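Local coordinates for protein enterotoxin SEN variant (Staphylococcus aureus, PDB 6KRY) that probably acts as a secreted superantigen toxin of the staphylococcal enterotoxin type, at residues Asn5-Lys10 with Lys173-Phe178; Lys162-Asp167 with Tyr190-Ile195; Ser23-Ile28 with Lys152-Leu157; Ile121-Phe126 with Glu133-Lys138. All coordinates share one frame; numbering follows the deposited sequence.

Contact 1 (Asn5-Lys10 with Lys173-Phe178); sequences NDLKKK and KGCIFF
With CG set beside its backbone N (chi1 -60°) and the chain stretched out from there to NZ, the Lys173 side chain runs alongside the backbone of Leu7 and Lys8. Its methylenes meet the two carbonyl oxygens in turn: Lys173 CG is 3.5 Å from Lys8 O, and Lys173 CE lies 3.4 Å from Leu7 O. CD adds an apolar touch on Leu7 CB. The ammonium group reaches the exposed Asn5, where Lys173 NZ stands 3.5 Å from OD1 of Asn5; water 1 accepts from Lys173 NZ at 2.6 Å and makes a weak bond to that same OD1. Lys173 NZ also donates to Lys4 O, just before the segment.

Strand 173-180 is an inner strand of the beta-grasp sheet, between strands 218-225 and 188-191, and the N-terminal loop before helix 15-26 is laid against its start. Leu7 is the apolar anchor: its CG also sits beside the backbone N (chi1 -64°), and Leu7 CD2 packs 3.9 Å from CB of Cys175. Tyr189 and Tyr225 touch the same leucine from the flanking strands. A second water lies between the two backbones, 2.6 Å from Lys8 O and accepting from Gly174 N at 2.8 Å. Lys9 crosses Lys173 at an angle, its CG against CE, while its own NZ bonds to Gln172 OE1.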
loop_
_atom_site.group_PDB
_atom_site.type_symbol
_atom_site.label_atom_id
_atom_site.label_comp_id
_atom_site.label_asym_id
_atom_site.label_seq_id
_atom_site.Cartn_x
_atom_site.Cartn_y
_atom_site.Cartn_z
ATOM N N ASN A 5 22.467 -2.389 -9.285
ATOM C CA ASN A 5 22.903 -1.000 -9.398
ATOM C C ASN A 5 21.778 -0.086 -9.912
ATOM O O ASN A 5 21.949 1.117 -9.928
ATOM C CB ASN A 5 24.191 -0.896 -10.229
ATOM C CG ASN A 5 25.388 -1.345 -9.410
ATOM O OD1 ASN A 5 25.375 -1.188 -8.197
ATOM N ND2 ASN A 5 26.420 -1.889 -10.037
ATOM N N ASP A 6 20.614 -0.648 -10.239
ATOM C CA ASP A 6 19.414 0.116 -10.498
ATOM C C ASP A 6 18.604 0.333 -9.209
ATOM O O ASP A 6 17.594 1.068 -9.216
ATOM C CB ASP A 6 18.492 -0.625 -11.472
ATOM C CG ASP A 6 19.008 -0.623 -12.894
ATOM O OD1 ASP A 6 19.799 0.287 -13.219
ATOM O OD2 ASP A 6 18.614 -1.531 -13.655
ATOM N N LEU A 7 18.967 -0.337 -8.113
ATOM C CA LEU A 7 18.203 -0.215 -6.873
ATOM C C LEU A 7 18.861 0.822 -5.973
ATOM O O LEU A 7 20.081 0.920 -5.944
ATOM C CB LEU A 7 18.156 -1.561 -6.165
ATOM C CG LEU A 7 17.431 -2.667 -6.918
ATOM C CD1 LEU A 7 17.600 -3.947 -6.139
ATOM C CD2 LEU A 7 15.953 -2.322 -7.115
ATOM N N LYS A 8 18.044 1.587 -5.255
ATOM C CA LYS A 8 18.544 2.608 -4.330
ATOM C C LYS A 8 19.048 1.928 -3.048
ATOM O O LYS A 8 18.652 0.807 -2.703
ATOM C CB LYS A 8 17.440 3.607 -3.972
ATOM C CG LYS A 8 16.746 4.281 -5.142
ATOM C CD LYS A 8 17.577 5.328 -5.820
ATOM C CE LYS A 8 16.871 5.927 -7.021
ATOM N NZ LYS A 8 16.911 5.011 -8.191
ATOM N N LYS A 9 19.901 2.643 -2.330
ATOM C CA LYS A 9 20.580 2.130 -1.171
ATOM C C LYS A 9 19.901 2.637 0.113
ATOM O O LYS A 9 19.611 3.813 0.215
ATOM C CB LYS A 9 22.030 2.613 -1.221
ATOM C CG LYS A 9 23.054 1.570 -0.836
ATOM C CD LYS A 9 24.475 1.947 -1.188
ATOM C CE LYS A 9 25.400 1.915 0.015
ATOM N NZ LYS A 9 25.098 0.812 0.975
ATOM N N LYS A 10 19.691 1.755 1.100
ATOM C CA LYS A 10 19.153 2.179 2.388
ATOM C C LYS A 10 19.997 3.299 3.038
ATOM O O LYS A 10 19.438 4.219 3.638
ATOM C CB LYS A 10 19.086 1.000 3.362
ATOM C CG LYS A 10 18.497 1.357 4.710
ATOM C CD LYS A 10 18.450 0.195 5.647
ATOM C CE LYS A 10 17.778 0.535 6.947
ATOM N NZ LYS A 10 17.619 -0.664 7.774
ATOM N N LYS A 173 19.695 -3.078 0.031
ATOM C CA LYS A 173 18.910 -2.897 -1.157
ATOM C C LYS A 173 17.849 -4.007 -1.189
ATOM O O LYS A 173 18.000 -5.078 -0.561
ATOM C CB LYS A 173 19.733 -2.978 -2.452
ATOM C CG LYS A 173 20.863 -1.953 -2.601
ATOM C CD LYS A 173 21.586 -1.997 -3.943
ATOM C CE LYS A 173 22.435 -0.759 -4.191
ATOM N NZ LYS A 173 23.139 -0.849 -5.488
ATOM N N GLY A 174 16.785 -3.740 -1.935
ATOM C CA GLY A 174 15.776 -4.765 -2.073
ATOM C C GLY A 174 14.663 -4.341 -2.993
ATOM O O GLY A 174 14.386 -3.163 -3.173
ATOM N N CYS A 175 13.943 -5.339 -3.501
ATOM C CA CYS A 175 12.818 -5.048 -4.330
ATOM C C CYS A 175 11.761 -6.172 -4.221
ATOM O O CYS A 175 12.024 -7.283 -3.770
ATOM C CB CYS A 175 13.246 -4.817 -5.760
ATOM S SG CYS A 175 13.969 -6.287 -6.530
ATOM N N ILE A 176 10.555 -5.805 -4.631
ATOM C CA ILE A 176 9.383 -6.646 -4.592
ATOM C C ILE A 176 8.811 -6.718 -6.003
ATOM O O ILE A 176 8.482 -5.735 -6.589
ATOM C CB ILE A 176 8.361 -6.152 -3.561
ATOM C CG1 ILE A 176 7.155 -7.080 -3.609
ATOM C CG2 ILE A 176 7.973 -4.690 -3.757
ATOM C CD1 ILE A 176 6.127 -6.865 -2.536
ATOM N N PHE A 177 8.739 -7.951 -6.526
ATOM C CA PHE A 177 8.276 -8.243 -7.855
ATOM C C PHE A 177 6.901 -8.900 -7.811
ATOM O O PHE A 177 6.711 -9.827 -7.071
ATOM C CB PHE A 177 9.177 -9.286 -8.518
ATOM C CG PHE A 177 10.234 -8.706 -9.409
ATOM C CD1 PHE A 177 9.954 -8.440 -10.740
ATOM C CD2 PHE A 177 11.487 -8.402 -8.900
ATOM C CE1 PHE A 177 10.929 -7.892 -11.565
ATOM C CE2 PHE A 177 12.452 -7.848 -9.721
ATOM C CZ PHE A 177 12.171 -7.610 -11.048
ATOM N N PHE A 178 6.008 -8.451 -8.677
ATOM C CA PHE A 178 4.670 -8.986 -8.808
ATOM C C PHE A 178 4.620 -9.740 -10.131
ATOM O O PHE A 178 4.795 -9.111 -11.176
ATOM C CB PHE A 178 3.633 -7.860 -8.747
ATOM C CG PHE A 178 3.622 -7.138 -7.421
ATOM C CD1 PHE A 178 4.483 -6.085 -7.176
ATOM C CD2 PHE A 178 2.775 -7.552 -6.403
ATOM C CE1 PHE A 178 4.480 -5.437 -5.949
ATOM C CE2 PHE A 178 2.785 -6.913 -5.171
ATOM C CZ PHE A 178 3.633 -5.853 -4.955
HETATM O O HOH W 1 24.676 1.169 -5.838
HETATM O O HOH W 2 16.930 -1.157 -3.082
#

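Contact 2 (Lys162-Asp167 with Tyr190-Ile195); sequences KIYNKD and YDLYNI
A type I turn from Asp191 to Asn194, reinforced by an Asx turn in which Asp191 OD1 accepts from Tyr193 N, ends strand 188-191 and faces the loop that leaves helix 146-161. Two tyrosines bridge the loops reciprocally, each giving its hydroxyl proton to a main-chain carbonyl of the other segment. Tyr164 OH donates to Leu192 O at 2.7 Å, in the carbonyl plane and on a lone pair. Tyr193 OH donates to Ile163 O at 2.8 Å, tilted 23° from that carbonyl's plane. Each carbonyl oxygen lies at the edge of the ring that serves it.

The rings themselves meet obliquely, planes 79° apart, with Tyr164 CE1 4.0 Å from Tyr193 CE1. Ile163 touches both rings: its CG2, anti to the backbone N, lies over the centre of the Tyr164 ring, 3.5 Å above the plane, and also packs 3.7 Å from CZ of Tyr193.

All five touching residues are buried. Helix 146-161 contributes Arg154, whose NH1 bonds to Tyr164 OH; helix 15-26 brings Leu21 and Thr22 against Tyr164, and Ile176 of strand 173-180 packs on Leu192.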
loop_
_atom_site.group_PDB
_atom_site.type_symbol
_atom_site.label_atom_id
_atom_site.label_comp_id
_atom_site.label_asym_id
_atom_site.label_seq_id
_atom_site.Cartn_x
_atom_site.Cartn_y
_atom_site.Cartn_z
ATOM N N LYS A 162 13.785 -6.083 9.349
ATOM C CA LYS A 162 14.108 -4.713 9.786
ATOM C C LYS A 162 14.539 -3.852 8.594
ATOM O O LYS A 162 15.525 -3.074 8.660
ATOM C CB LYS A 162 15.193 -4.746 10.872
ATOM C CG LYS A 162 14.982 -5.817 11.915
ATOM C CD LYS A 162 14.138 -5.385 13.042
ATOM C CE LYS A 162 14.953 -4.620 14.063
ATOM N NZ LYS A 162 14.242 -4.532 15.359
ATOM N N ILE A 163 13.778 -3.969 7.499
ATOM C CA ILE A 163 14.037 -3.261 6.279
ATOM C C ILE A 163 14.322 -1.786 6.546
ATOM O O ILE A 163 15.278 -1.253 6.003
ATOM C CB ILE A 163 12.812 -3.385 5.345
ATOM C CG1 ILE A 163 12.608 -4.820 4.893
ATOM C CG2 ILE A 163 12.925 -2.441 4.158
ATOM C CD1 ILE A 163 13.819 -5.432 4.306
ATOM N N TYR A 164 13.440 -1.109 7.290
ATOM C CA TYR A 164 13.488 0.372 7.345
ATOM C C TYR A 164 14.132 0.921 8.629
ATOM O O TYR A 164 14.325 2.128 8.734
ATOM C CB TYR A 164 12.083 0.966 7.166
ATOM C CG TYR A 164 11.548 0.747 5.781
ATOM C CD1 TYR A 164 12.250 1.173 4.668
ATOM C CD2 TYR A 164 10.367 0.061 5.566
ATOM C CE1 TYR A 164 11.783 0.918 3.383
ATOM C CE2 TYR A 164 9.859 -0.157 4.289
ATOM C CZ TYR A 164 10.566 0.277 3.196
ATOM O OH TYR A 164 10.097 0.047 1.925
ATOM N N ASN A 165 14.531 0.053 9.552
ATOM C CA ASN A 165 15.060 0.500 10.857
ATOM C C ASN A 165 16.327 1.326 10.704
ATOM O O ASN A 165 17.286 0.901 10.046
ATOM C CB ASN A 165 15.368 -0.674 11.780
ATOM C CG ASN A 165 14.094 -1.269 12.277
ATOM O OD1 ASN A 165 13.735 -1.072 13.442
ATOM N ND2 ASN A 165 13.363 -1.888 11.366
ATOM N N LYS A 166 16.330 2.500 11.360
ATOM C CA LYS A 166 17.418 3.431 11.291
ATOM C C LYS A 166 18.709 2.891 11.934
ATOM O O LYS A 166 19.750 3.456 11.684
ATOM C CB LYS A 166 17.045 4.739 11.992
ATOM C CG LYS A 166 16.742 4.597 13.472
ATOM C CD LYS A 166 16.188 5.853 14.074
ATOM C CE LYS A 166 15.507 5.617 15.401
ATOM N NZ LYS A 166 16.416 5.045 16.398
ATOM N N ASP A 167 18.628 1.846 12.756
ATOM C CA ASP A 167 19.827 1.358 13.453
ATOM C C ASP A 167 20.122 -0.089 13.055
ATOM O O ASP A 167 20.829 -0.797 13.748
ATOM C CB ASP A 167 19.694 1.472 14.968
ATOM C CG ASP A 167 18.266 1.324 15.441
ATOM O OD1 ASP A 167 17.561 0.426 14.897
ATOM O OD2 ASP A 167 17.853 2.156 16.304
ATOM N N TYR A 190 8.614 -2.908 -7.422
ATOM C CA TYR A 190 8.921 -1.699 -6.698
ATOM C C TYR A 190 10.266 -1.872 -5.982
ATOM O O TYR A 190 10.597 -2.970 -5.503
ATOM C CB TYR A 190 7.847 -1.384 -5.659
ATOM C CG TYR A 190 6.468 -1.096 -6.197
ATOM C CD1 TYR A 190 6.277 -0.276 -7.300
ATOM C CD2 TYR A 190 5.345 -1.574 -5.551
ATOM C CE1 TYR A 190 5.013 -0.013 -7.803
ATOM C CE2 TYR A 190 4.073 -1.301 -6.018
ATOM C CZ TYR A 190 3.903 -0.502 -7.143
ATOM O OH TYR A 190 2.657 -0.202 -7.615
ATOM N N ASP A 191 11.023 -0.781 -5.913
ATOM C CA ASP A 191 12.226 -0.721 -5.165
ATOM C C ASP A 191 11.853 -0.280 -3.750
ATOM O O ASP A 191 11.317 0.812 -3.563
ATOM C CB ASP A 191 13.181 0.244 -5.863
ATOM C CG ASP A 191 14.480 0.582 -5.155
ATOM O OD1 ASP A 191 14.655 0.190 -3.959
ATOM O OD2 ASP A 191 15.337 1.269 -5.819
ATOM N N LEU A 192 12.181 -1.114 -2.766
ATOM C CA LEU A 192 11.856 -0.896 -1.371
ATOM C C LEU A 192 12.454 0.396 -0.812
ATOM O O LEU A 192 11.881 0.953 0.128
ATOM C CB LEU A 192 12.318 -2.090 -0.524
ATOM C CG LEU A 192 11.608 -3.420 -0.787
ATOM C CD1 LEU A 192 12.250 -4.518 0.038
ATOM C CD2 LEU A 192 10.115 -3.321 -0.500
ATOM N N TYR A 193 13.603 0.844 -1.339
ATOM C CA TYR A 193 14.292 1.994 -0.783
ATOM C C TYR A 193 14.122 3.212 -1.682
ATOM O O TYR A 193 14.811 4.196 -1.494
ATOM C CB TYR A 193 15.749 1.613 -0.527
ATOM C CG TYR A 193 15.873 0.600 0.580
ATOM C CD1 TYR A 193 15.492 0.903 1.871
ATOM C CD2 TYR A 193 16.346 -0.675 0.331
ATOM C CE1 TYR A 193 15.602 -0.029 2.896
ATOM C CE2 TYR A 193 16.432 -1.628 1.338
ATOM C CZ TYR A 193 16.069 -1.301 2.624
ATOM O OH TYR A 193 16.192 -2.248 3.580
ATOM N N ASN A 194 13.257 3.114 -2.691
ATOM C CA ASN A 194 12.964 4.215 -3.592
ATOM C C ASN A 194 11.621 4.825 -3.170
ATOM O O ASN A 194 10.620 4.632 -3.832
ATOM C CB ASN A 194 12.882 3.782 -5.050
ATOM C CG ASN A 194 12.662 4.937 -6.009
ATOM O OD1 ASN A 194 13.061 6.058 -5.746
ATOM N ND2 ASN A 194 11.947 4.690 -7.094
ATOM N N ILE A 195 11.654 5.605 -2.096
ATOM C CA ILE A 195 10.491 6.267 -1.518
ATOM C C ILE A 195 10.599 7.776 -1.758
ATOM O O ILE A 195 11.628 8.383 -1.546
ATOM C CB ILE A 195 10.389 5.968 -0.019
ATOM C CG1 ILE A 195 10.535 4.476 0.279
ATOM C CG2 ILE A 195 9.083 6.515 0.530
ATOM C CD1 ILE A 195 9.357 3.678 -0.172
#

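Contact 3 (Ser23-Ile28 with Lys152-Leu157); sequences SYYTDI and KVRFKL
The Tyr25 ring overlaps the aliphatic part of Arg154, approaching it obliquely: Tyr25 CE1 is 3.6 Å from Arg154 CB, and Tyr25 OH is 3.7 Å from Arg154 CD. Extended from CG to NE, the arginine chain carries its guanidinium past the phenol, their planes only 15° apart, to a salt bridge with Asp150.

Phe155, its CG anti to the backbone N (chi1 -170°), turns its ring toward the carbonyls of Tyr25 and Thr26. Phe155 CD1 lies 3.3 Å from Tyr25 O, and Phe155 CE1 is 3.5 Å from Thr26 O. Water 3 donates to Tyr25 O at 2.7 Å and to Phe155 O at 2.8 Å, linking the two backbones while resting over the centre of the Phe155 ring, 3.4 Å above its plane. Tyr25 and Phe155 have the closest CA atoms, 5.0 Å apart.

Helix 15-26 thus meets the long helix 146-161 of the beta-grasp domain, an interface characteristic of the two-domain superantigen fold.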
loop_
_atom_site.group_PDB
_atom_site.type_symbol
_atom_site.label_atom_id
_atom_site.label_comp_id
_atom_site.label_asym_id
_atom_site.label_seq_id
_atom_site.Cartn_x
_atom_site.Cartn_y
_atom_site.Cartn_z
ATOM N N SER A 23 7.825 3.454 11.494
ATOM C CA SER A 23 6.518 3.583 12.162
ATOM C C SER A 23 5.400 3.064 11.242
ATOM O O SER A 23 4.548 2.279 11.627
ATOM C CB SER A 23 6.284 5.011 12.542
ATOM O OG SER A 23 4.956 5.150 12.992
ATOM N N TYR A 24 5.439 3.494 9.981
ATOM C CA TYR A 24 4.423 3.099 8.994
ATOM C C TYR A 24 4.348 1.579 8.761
ATOM O O TYR A 24 3.260 1.051 8.442
ATOM C CB TYR A 24 4.659 3.821 7.675
ATOM C CG TYR A 24 3.745 5.001 7.500
ATOM C CD1 TYR A 24 2.389 4.808 7.330
ATOM C CD2 TYR A 24 4.224 6.289 7.575
ATOM C CE1 TYR A 24 1.537 5.889 7.167
ATOM C CE2 TYR A 24 3.381 7.382 7.414
ATOM C CZ TYR A 24 2.028 7.182 7.251
ATOM O OH TYR A 24 1.212 8.278 7.105
ATOM N N TYR A 25 5.471 0.855 8.944
ATOM C CA TYR A 25 5.549 -0.540 8.616
ATOM C C TYR A 25 5.712 -1.393 9.883
ATOM O O TYR A 25 5.847 -2.600 9.746
ATOM C CB TYR A 25 6.627 -0.821 7.566
ATOM C CG TYR A 25 6.228 -0.345 6.195
ATOM C CD1 TYR A 25 5.167 -0.941 5.526
ATOM C CD2 TYR A 25 6.767 0.802 5.645
ATOM C CE1 TYR A 25 4.729 -0.464 4.300
ATOM C CE2 TYR A 25 6.352 1.295 4.420
ATOM C CZ TYR A 25 5.326 0.656 3.752
ATOM O OH TYR A 25 4.907 1.126 2.546
ATOM N N THR A 26 5.637 -0.764 11.065
ATOM C CA THR A 26 5.632 -1.479 12.351
ATOM C C THR A 26 4.252 -1.435 13.019
ATOM O O THR A 26 3.855 -2.405 13.658
ATOM C CB THR A 26 6.687 -0.887 13.300
ATOM O OG1 THR A 26 7.953 -1.100 12.669
ATOM C CG2 THR A 26 6.664 -1.521 14.674
ATOM N N ASP A 27 3.575 -0.285 12.991
ATOM C CA ASP A 27 2.319 -0.100 13.784
ATOM C C ASP A 27 1.136 -0.429 12.876
ATOM O O ASP A 27 0.946 0.311 11.902
ATOM C CB ASP A 27 2.167 1.344 14.272
ATOM C CG ASP A 27 3.290 1.819 15.180
ATOM O OD1 ASP A 27 3.694 1.033 16.072
ATOM O OD2 ASP A 27 3.778 2.963 14.984
ATOM N N ILE A 28 0.412 -1.524 13.157
ATOM C CA ILE A 28 -0.690 -1.988 12.255
ATOM C C ILE A 28 -1.797 -0.938 12.153
ATOM O O ILE A 28 -2.576 -1.006 11.196
ATOM C CB ILE A 28 -1.346 -3.345 12.615
ATOM C CG1 ILE A 28 -1.555 -3.586 14.114
ATOM C CG2 ILE A 28 -0.582 -4.478 11.969
ATOM C CD1 ILE A 28 -2.138 -2.438 14.865
ATOM N N LYS A 152 0.943 -5.505 2.876
ATOM C CA LYS A 152 0.955 -6.730 3.671
ATOM C C LYS A 152 2.330 -7.423 3.631
ATOM O O LYS A 152 2.871 -7.841 4.679
ATOM C CB LYS A 152 -0.153 -7.655 3.182
ATOM C CG LYS A 152 -1.531 -7.222 3.625
ATOM C CD LYS A 152 -2.627 -8.110 3.125
ATOM C CE LYS A 152 -3.923 -7.755 3.823
ATOM N NZ LYS A 152 -5.119 -8.337 3.157
ATOM N N VAL A 153 2.962 -7.454 2.459
ATOM C CA VAL A 153 4.342 -7.966 2.353
ATOM C C VAL A 153 5.340 -7.091 3.142
ATOM O O VAL A 153 6.171 -7.627 3.909
ATOM C CB VAL A 153 4.774 -8.072 0.882
ATOM C CG1 VAL A 153 6.230 -8.459 0.716
ATOM C CG2 VAL A 153 3.935 -9.110 0.184
ATOM N N ARG A 154 5.305 -5.774 2.930
ATOM C CA ARG A 154 6.262 -4.894 3.539
ATOM C C ARG A 154 6.166 -4.973 5.070
ATOM O O ARG A 154 7.218 -4.968 5.759
ATOM C CB ARG A 154 6.113 -3.478 3.006
ATOM C CG ARG A 154 6.634 -3.317 1.593
ATOM C CD ARG A 154 6.691 -1.865 1.171
ATOM N NE ARG A 154 6.772 -1.753 -0.282
ATOM C CZ ARG A 154 7.320 -0.756 -0.932
ATOM N NH1 ARG A 154 8.141 0.083 -0.317
ATOM N NH2 ARG A 154 7.030 -0.610 -2.213
ATOM N N PHE A 155 4.941 -5.091 5.601
ATOM C CA PHE A 155 4.749 -5.204 7.025
ATOM C C PHE A 155 5.507 -6.446 7.551
ATOM O O PHE A 155 6.204 -6.413 8.566
ATOM C CB PHE A 155 3.248 -5.280 7.304
ATOM C CG PHE A 155 2.942 -5.164 8.764
ATOM C CD1 PHE A 155 2.902 -3.922 9.363
ATOM C CD2 PHE A 155 2.807 -6.311 9.549
ATOM C CE1 PHE A 155 2.680 -3.822 10.729
ATOM C CE2 PHE A 155 2.543 -6.215 10.911
ATOM C CZ PHE A 155 2.508 -4.967 11.499
ATOM N N LYS A 156 5.362 -7.558 6.839
ATOM C CA LYS A 156 6.025 -8.808 7.232
ATOM C C LYS A 156 7.544 -8.701 7.053
ATOM O O LYS A 156 8.343 -9.134 7.914
ATOM C CB LYS A 156 5.451 -9.943 6.405
ATOM C CG LYS A 156 4.162 -10.519 6.947
ATOM C CD LYS A 156 4.318 -12.001 7.259
ATOM C CE LYS A 156 5.603 -12.283 8.016
ATOM N NZ LYS A 156 5.436 -13.409 8.968
ATOM N N LEU A 157 7.985 -8.051 5.987
ATOM C CA LEU A 157 9.423 -7.879 5.814
ATOM C C LEU A 157 9.998 -6.986 6.919
ATOM O O LEU A 157 11.190 -7.170 7.328
ATOM C CB LEU A 157 9.765 -7.282 4.448
ATOM C CG LEU A 157 9.453 -8.120 3.226
ATOM C CD1 LEU A 157 9.757 -7.338 1.953
ATOM C CD2 LEU A 157 10.195 -9.443 3.224
HETATM O O HOH W 3 6.078 -5.016 10.986
#

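Contact 4 (Ile121-Phe126 with Glu133-Lys138); sequences IGVNVF and EGFVIK
The beta hairpin of strands 114-127 and 130-139 forms one margin of the beta-grasp sheet, with 130-139 outermost within the chain. Two antiparallel hydrogen-bonded pairs set the register. Ile121 N donates to Ile137 O at 2.9 Å and Ile137 N returns a bond to Ile121 O at 3.0 Å; Val123 N reaches Phe135 O at 2.8 Å, and Phe135 N reaches Val123 O at 3.1 Å. Between them Gly122 faces Val136 as a non-hydrogen-bonded pair, where Val136 CA makes a CA-H...O contact to Ile121 O.

Ile121, Val123, Phe135 and Ile137 point to the face of the sheet covered by helix 146-161: Leu149 touches both isoleucines, Val153 touches Val123, and Lys156 makes a cation-pi contact with Phe135. Phe135 CG stands between its backbone N and carbonyl carbon (chi1 61°), which carries the ring toward the valines of the partner strand. Val125 CG2 meets Phe135 CE2 at 3.9 Å, and Val123 CB sits over one ring face, 4.1 Å from the Phe135 centroid and 22° off the ring normal.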
loop_
_atom_site.group_PDB
_atom_site.type_symbol
_atom_site.label_atom_id
_atom_site.label_comp_id
_atom_site.label_asym_id
_atom_site.label_seq_id
_atom_site.Cartn_x
_atom_site.Cartn_y
_atom_site.Cartn_z
ATOM N N ILE A 121 -1.834 -15.939 -1.346
ATOM C CA ILE A 121 -0.813 -15.520 -2.314
ATOM C C ILE A 121 0.571 -15.811 -1.730
ATOM O O ILE A 121 0.873 -15.395 -0.595
ATOM C CB ILE A 121 -0.994 -14.032 -2.648
ATOM C CG1 ILE A 121 -2.333 -13.817 -3.357
ATOM C CG2 ILE A 121 0.192 -13.537 -3.455
ATOM C CD1 ILE A 121 -2.661 -12.366 -3.653
ATOM N N GLY A 122 1.370 -16.561 -2.497
ATOM C CA GLY A 122 2.722 -16.993 -2.069
ATOM C C GLY A 122 3.716 -15.860 -2.270
ATOM O O GLY A 122 3.641 -15.153 -3.263
ATOM N N VAL A 123 4.603 -15.692 -1.292
ATOM C CA VAL A 123 5.715 -14.748 -1.337
ATOM C C VAL A 123 7.015 -15.529 -1.120
ATOM O O VAL A 123 7.253 -16.050 -0.048
ATOM C CB VAL A 123 5.553 -13.654 -0.256
ATOM C CG1 VAL A 123 6.640 -12.600 -0.388
ATOM C CG2 VAL A 123 4.163 -13.024 -0.237
ATOM N N ASN A 124 7.848 -15.594 -2.150
ATOM C CA ASN A 124 9.189 -16.165 -2.035
ATOM C C ASN A 124 10.179 -15.052 -1.691
ATOM O O ASN A 124 10.005 -13.897 -2.124
ATOM C CB ASN A 124 9.601 -16.858 -3.325
ATOM C CG ASN A 124 8.825 -18.136 -3.523
ATOM O OD1 ASN A 124 8.096 -18.254 -4.497
ATOM N ND2 ASN A 124 8.998 -19.080 -2.611
ATOM N N VAL A 125 11.120 -15.359 -0.806
ATOM C CA VAL A 125 12.076 -14.369 -0.370
ATOM C C VAL A 125 13.491 -14.920 -0.615
ATOM O O VAL A 125 13.823 -16.063 -0.209
ATOM C CB VAL A 125 11.864 -13.996 1.110
ATOM C CG1 VAL A 125 12.866 -12.949 1.561
ATOM C CG2 VAL A 125 10.465 -13.490 1.397
ATOM N N PHE A 126 14.331 -14.082 -1.228
ATOM C CA PHE A 126 15.725 -14.355 -1.483
ATOM C C PHE A 126 16.577 -13.277 -0.794
ATOM O O PHE A 126 16.228 -12.098 -0.808
ATOM C CB PHE A 126 16.006 -14.382 -2.977
ATOM C CG PHE A 126 15.220 -15.444 -3.706
ATOM C CD1 PHE A 126 13.959 -15.172 -4.214
ATOM C CD2 PHE A 126 15.730 -16.728 -3.839
ATOM C CE1 PHE A 126 13.231 -16.162 -4.864
ATOM C CE2 PHE A 126 15.012 -17.708 -4.514
ATOM C CZ PHE A 126 13.767 -17.420 -5.027
ATOM N N GLU A 133 12.939 -18.689 4.070
ATOM C CA GLU A 133 11.582 -19.151 4.457
ATOM C C GLU A 133 10.587 -18.303 3.649
ATOM O O GLU A 133 10.716 -17.072 3.590
ATOM C CB GLU A 133 11.441 -19.000 5.981
ATOM C CG GLU A 133 10.323 -19.801 6.625
ATOM C CD GLU A 133 9.790 -19.307 7.979
ATOM O OE1 GLU A 133 10.530 -18.588 8.706
ATOM O OE2 GLU A 133 8.631 -19.670 8.342
ATOM N N GLY A 134 9.655 -18.943 2.944
ATOM C CA GLY A 134 8.595 -18.211 2.264
ATOM C C GLY A 134 7.472 -17.890 3.232
ATOM O O GLY A 134 7.452 -18.380 4.354
ATOM N N PHE A 135 6.480 -17.106 2.777
ATOM C CA PHE A 135 5.272 -16.894 3.554
ATOM C C PHE A 135 4.131 -16.556 2.589
ATOM O O PHE A 135 4.367 -16.365 1.405
ATOM C CB PHE A 135 5.489 -15.836 4.637
ATOM C CG PHE A 135 5.872 -14.467 4.158
ATOM C CD1 PHE A 135 4.908 -13.587 3.671
ATOM C CD2 PHE A 135 7.184 -14.049 4.236
ATOM C CE1 PHE A 135 5.270 -12.309 3.299
ATOM C CE2 PHE A 135 7.543 -12.780 3.812
ATOM C CZ PHE A 135 6.581 -11.911 3.365
ATOM N N VAL A 136 2.904 -16.498 3.104
ATOM C CA VAL A 136 1.794 -16.096 2.299
ATOM C C VAL A 136 1.184 -14.842 2.902
ATOM O O VAL A 136 1.398 -14.523 4.028
ATOM C CB VAL A 136 0.723 -17.183 2.134
ATOM C CG1 VAL A 136 1.331 -18.485 1.641
ATOM C CG2 VAL A 136 -0.057 -17.374 3.406
ATOM N N ILE A 137 0.410 -14.149 2.073
ATOM C CA ILE A 137 -0.498 -13.085 2.489
ATOM C C ILE A 137 -1.863 -13.478 1.917
ATOM O O ILE A 137 -1.947 -14.326 1.007
ATOM C CB ILE A 137 -0.031 -11.708 1.990
ATOM C CG1 ILE A 137 -0.028 -11.672 0.463
ATOM C CG2 ILE A 137 1.331 -11.334 2.566
ATOM C CD1 ILE A 137 0.240 -10.316 -0.127
ATOM N N LYS A 138 -2.921 -12.903 2.467
ATOM C CA LYS A 138 -4.247 -13.303 2.130
ATOM C C LYS A 138 -5.105 -12.082 1.833
ATOM O O LYS A 138 -4.836 -11.003 2.307
ATOM C CB LYS A 138 -4.885 -14.042 3.302
ATOM C CG LYS A 138 -4.154 -15.317 3.664
ATOM C CD LYS A 138 -4.806 -16.121 4.754
ATOM C CE LYS A 138 -3.802 -17.109 5.298
ATOM N NZ LYS A 138 -4.507 -18.261 5.882
#

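In the fold
Helix 146-161 connects contacts 3 and 4, whose centres are 15 Å apart: Val153 CG2 lies 3.9 Å from both Val123 CG2 and Ile137 CD1, while Lys152 NZ probably bonds to Lys138 O at 2.8 Å. Contact 2 adjoins contact 3, centre to centre 11 Å, and Tyr164 CE2 comes within 3.5 Å of Tyr25 CD2. Contacts 1 and 2 are closest, at 9 Å between centres; Lys8 N to Asp191 OD2 and Lys10 NZ to Asn165 O, each 2.8 Å, are probable hydrogen bonds. Contacts 1 and 4 share the five-stranded sheet without touching, nearest atoms about 6 Å apart, and contact 3 sets helix 15-26 against the long helix of the beta-grasp domain.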